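Local coordinates for protein dephospho-CoA kinase (Campylobacter jejuni subsp. jejuni serotype O:2, PDB 4ZO4) that probably catalyses the last step of coenzyme A biosynthesis, the ATP-dependent phosphorylation of the 3'-hydroxyl of dephospho-CoA, at residues L43-L48 / R97-E102. Sequence-based numbering, arbitrary orientation.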
loop_
_atom_site.group_PDB
_atom_site.type_symbol
_atom_site.label_atom_id
_atom_site.label_comp_id
_atom_site.label_asym_id
_atom_site.label_seq_id
_atom_site.Cartn_x
_atom_site.Cartn_y
_atom_site.Cartn_z
ATOM N N LEU A 43 7.695 -22.943 -4.993
ATOM C CA LEU A 43 8.375 -22.971 -3.696
ATOM C C LEU A 43 9.256 -24.203 -3.509
ATOM O O LEU A 43 10.356 -24.080 -2.976
ATOM C CB LEU A 43 7.376 -22.897 -2.556
ATOM C CG LEU A 43 6.505 -21.647 -2.607
ATOM C CD1 LEU A 43 5.640 -21.593 -1.356
ATOM C CD2 LEU A 43 7.316 -20.352 -2.774
ATOM N N ASP A 44 8.785 -25.373 -3.956
ATOM C CA ASP A 44 9.558 -26.613 -3.839
ATOM C C ASP A 44 10.673 -26.715 -4.864
ATOM O O ASP A 44 11.723 -27.266 -4.562
ATOM C CB ASP A 44 8.655 -27.847 -3.975
ATOM C CG ASP A 44 7.767 -28.095 -2.746
ATOM O OD1 ASP A 44 8.294 -28.213 -1.614
ATOM O OD2 ASP A 44 6.539 -28.215 -2.922
ATOM N N GLU A 45 10.469 -26.239 -6.090
ATOM C CA GLU A 45 11.561 -26.299 -7.090
ATOM C C GLU A 45 12.697 -25.385 -6.688
ATOM O O GLU A 45 13.812 -25.611 -7.084
ATOM C CB GLU A 45 11.104 -25.866 -8.481
ATOM C CG GLU A 45 10.233 -26.864 -9.233
ATOM C CD GLU A 45 9.640 -26.265 -10.505
ATOM O OE1 GLU A 45 10.423 -25.711 -11.323
ATOM O OE2 GLU A 45 8.392 -26.344 -10.679
ATOM N N ASN A 46 12.384 -24.322 -5.942
ATOM C CA ASN A 46 13.375 -23.326 -5.505
ATOM C C ASN A 46 13.507 -23.351 -4.010
ATOM O O ASN A 46 13.431 -22.319 -3.353
ATOM C CB ASN A 46 12.949 -21.935 -5.949
ATOM C CG ASN A 46 12.939 -21.815 -7.439
ATOM O OD1 ASN A 46 13.991 -21.711 -8.042
ATOM N ND2 ASN A 46 11.757 -21.909 -8.051
ATOM N N ALA A 47 13.703 -24.547 -3.475
ATOM C CA ALA A 47 13.719 -24.739 -2.046
ATOM C C ALA A 47 15.076 -24.326 -1.484
ATOM O O ALA A 47 15.125 -23.637 -0.475
ATOM C CB ALA A 47 13.376 -26.181 -1.691
ATOM N N LEU A 48 16.169 -24.718 -2.130
ATOM C CA LEU A 48 17.482 -24.294 -1.631
ATOM C C LEU A 48 17.683 -22.779 -1.716
ATOM O O LEU A 48 18.171 -22.171 -0.758
ATOM C CB LEU A 48 18.640 -25.016 -2.331
ATOM C CG LEU A 48 18.837 -26.477 -1.914
ATOM C CD1 LEU A 48 20.064 -27.076 -2.593
ATOM C CD2 LEU A 48 18.934 -26.616 -0.400
ATOM N N ARG A 97 4.389 -16.749 -13.339
ATOM C CA ARG A 97 4.001 -16.203 -14.630
ATOM C C ARG A 97 4.543 -16.983 -15.836
ATOM O O ARG A 97 3.840 -17.166 -16.821
ATOM C CB ARG A 97 4.467 -14.751 -14.705
ATOM C CG ARG A 97 4.218 -14.010 -16.020
ATOM C CD ARG A 97 2.868 -13.302 -16.048
ATOM N NE ARG A 97 2.559 -12.742 -17.365
ATOM C CZ ARG A 97 1.360 -12.304 -17.741
ATOM N NH1 ARG A 97 0.321 -12.358 -16.910
ATOM N NH2 ARG A 97 1.194 -11.813 -18.964
ATOM N N ALA A 98 5.776 -17.454 -15.777
ATOM C CA ALA A 98 6.375 -18.163 -16.931
ATOM C C ALA A 98 5.992 -19.625 -16.955
ATOM O O ALA A 98 5.896 -20.214 -18.032
ATOM C CB ALA A 98 7.895 -18.017 -16.933
ATOM N N LYS A 99 5.801 -20.219 -15.780
ATOM C CA LYS A 99 5.283 -21.585 -15.686
ATOM C C LYS A 99 3.781 -21.677 -16.012
ATOM O O LYS A 99 3.321 -22.649 -16.575
ATOM C CB LYS A 99 5.543 -22.164 -14.309
ATOM C CG LYS A 99 5.106 -23.607 -14.179
ATOM C CD LYS A 99 6.117 -24.502 -13.470
ATOM C CE LYS A 99 7.141 -25.063 -14.456
ATOM N NZ LYS A 99 7.365 -26.526 -14.266
ATOM N N ILE A 100 3.002 -20.675 -15.668
ATOM C CA ILE A 100 1.622 -20.704 -16.093
ATOM C C ILE A 100 1.565 -20.543 -17.606
ATOM O O ILE A 100 0.824 -21.245 -18.251
ATOM C CB ILE A 100 0.784 -19.634 -15.379
ATOM C CG1 ILE A 100 0.434 -20.134 -13.966
ATOM C CG2 ILE A 100 -0.489 -19.347 -16.155
ATOM C CD1 ILE A 100 -0.272 -19.112 -13.090
ATOM N N LEU A 101 2.348 -19.613 -18.148
ATOM C CA LEU A 101 2.378 -19.318 -19.577
ATOM C C LEU A 101 3.132 -20.376 -20.366
ATOM O O LEU A 101 3.104 -20.383 -21.593
ATOM C CB LEU A 101 3.021 -17.943 -19.789
ATOM C CG LEU A 101 3.249 -17.316 -21.177
ATOM C CD1 LEU A 101 3.205 -15.793 -21.056
ATOM C CD2 LEU A 101 4.565 -17.732 -21.830
ATOM N N GLU A 102 3.830 -21.261 -19.670
ATOM C CA GLU A 102 4.461 -22.428 -20.306
ATOM C C GLU A 102 3.380 -23.443 -20.642
ATOM O O GLU A 102 3.226 -23.835 -21.779
ATOM C CB GLU A 102 5.511 -23.032 -19.356
ATOM C CG GLU A 102 6.078 -24.398 -19.695
ATOM C CD GLU A 102 6.914 -24.936 -18.543
ATOM O OE1 GLU A 102 6.598 -26.036 -18.036
ATOM O OE2 GLU A 102 7.870 -24.243 -18.115
#
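Lys99 NZ lies between two carboxylates, one from each segment. Across the contact it forms a long salt bridge with Glu45, 3.7 Å from NZ to OE2. Within its own helix it forms a second long one, 3.9 Å from Lys99 NZ to Glu102 OE1. The three side chains make a small salt-bridge network. Both links are long, and no hydrogen bond joins the two segments. The attraction is probably mainly electrostatic, between side chains at the protein surface.

Glu45 and Lys99 reach for each other from opposite directions. The Glu45 chain runs extended beyond CG, with chi2 at 171°, and brings OE2 to the lysine. The Lys99 chain starts with CG anti to the backbone N (chi1 -176°), then bends at each later torsion. Its aliphatic part also comes near the carboxylate, with CD 4.0 Å from Glu45 OE2. The backbones stay well apart, 11.6 Å between the CA atoms of Glu45 and Lys99, and little surface is buried.

The network links the C-terminal end of helix 35-45 to the long helix 82-109 in this P-loop kinase of the CoaE family, away from the predicted ATP-binding residues. The same two helices also meet through Ile100, which rests on Ala35 and Ile38, and Leu43, which touches Thr92. Asn46, in the turn leading to helix 47-54, packs on Phe91 and Lys95 of helix 82-109.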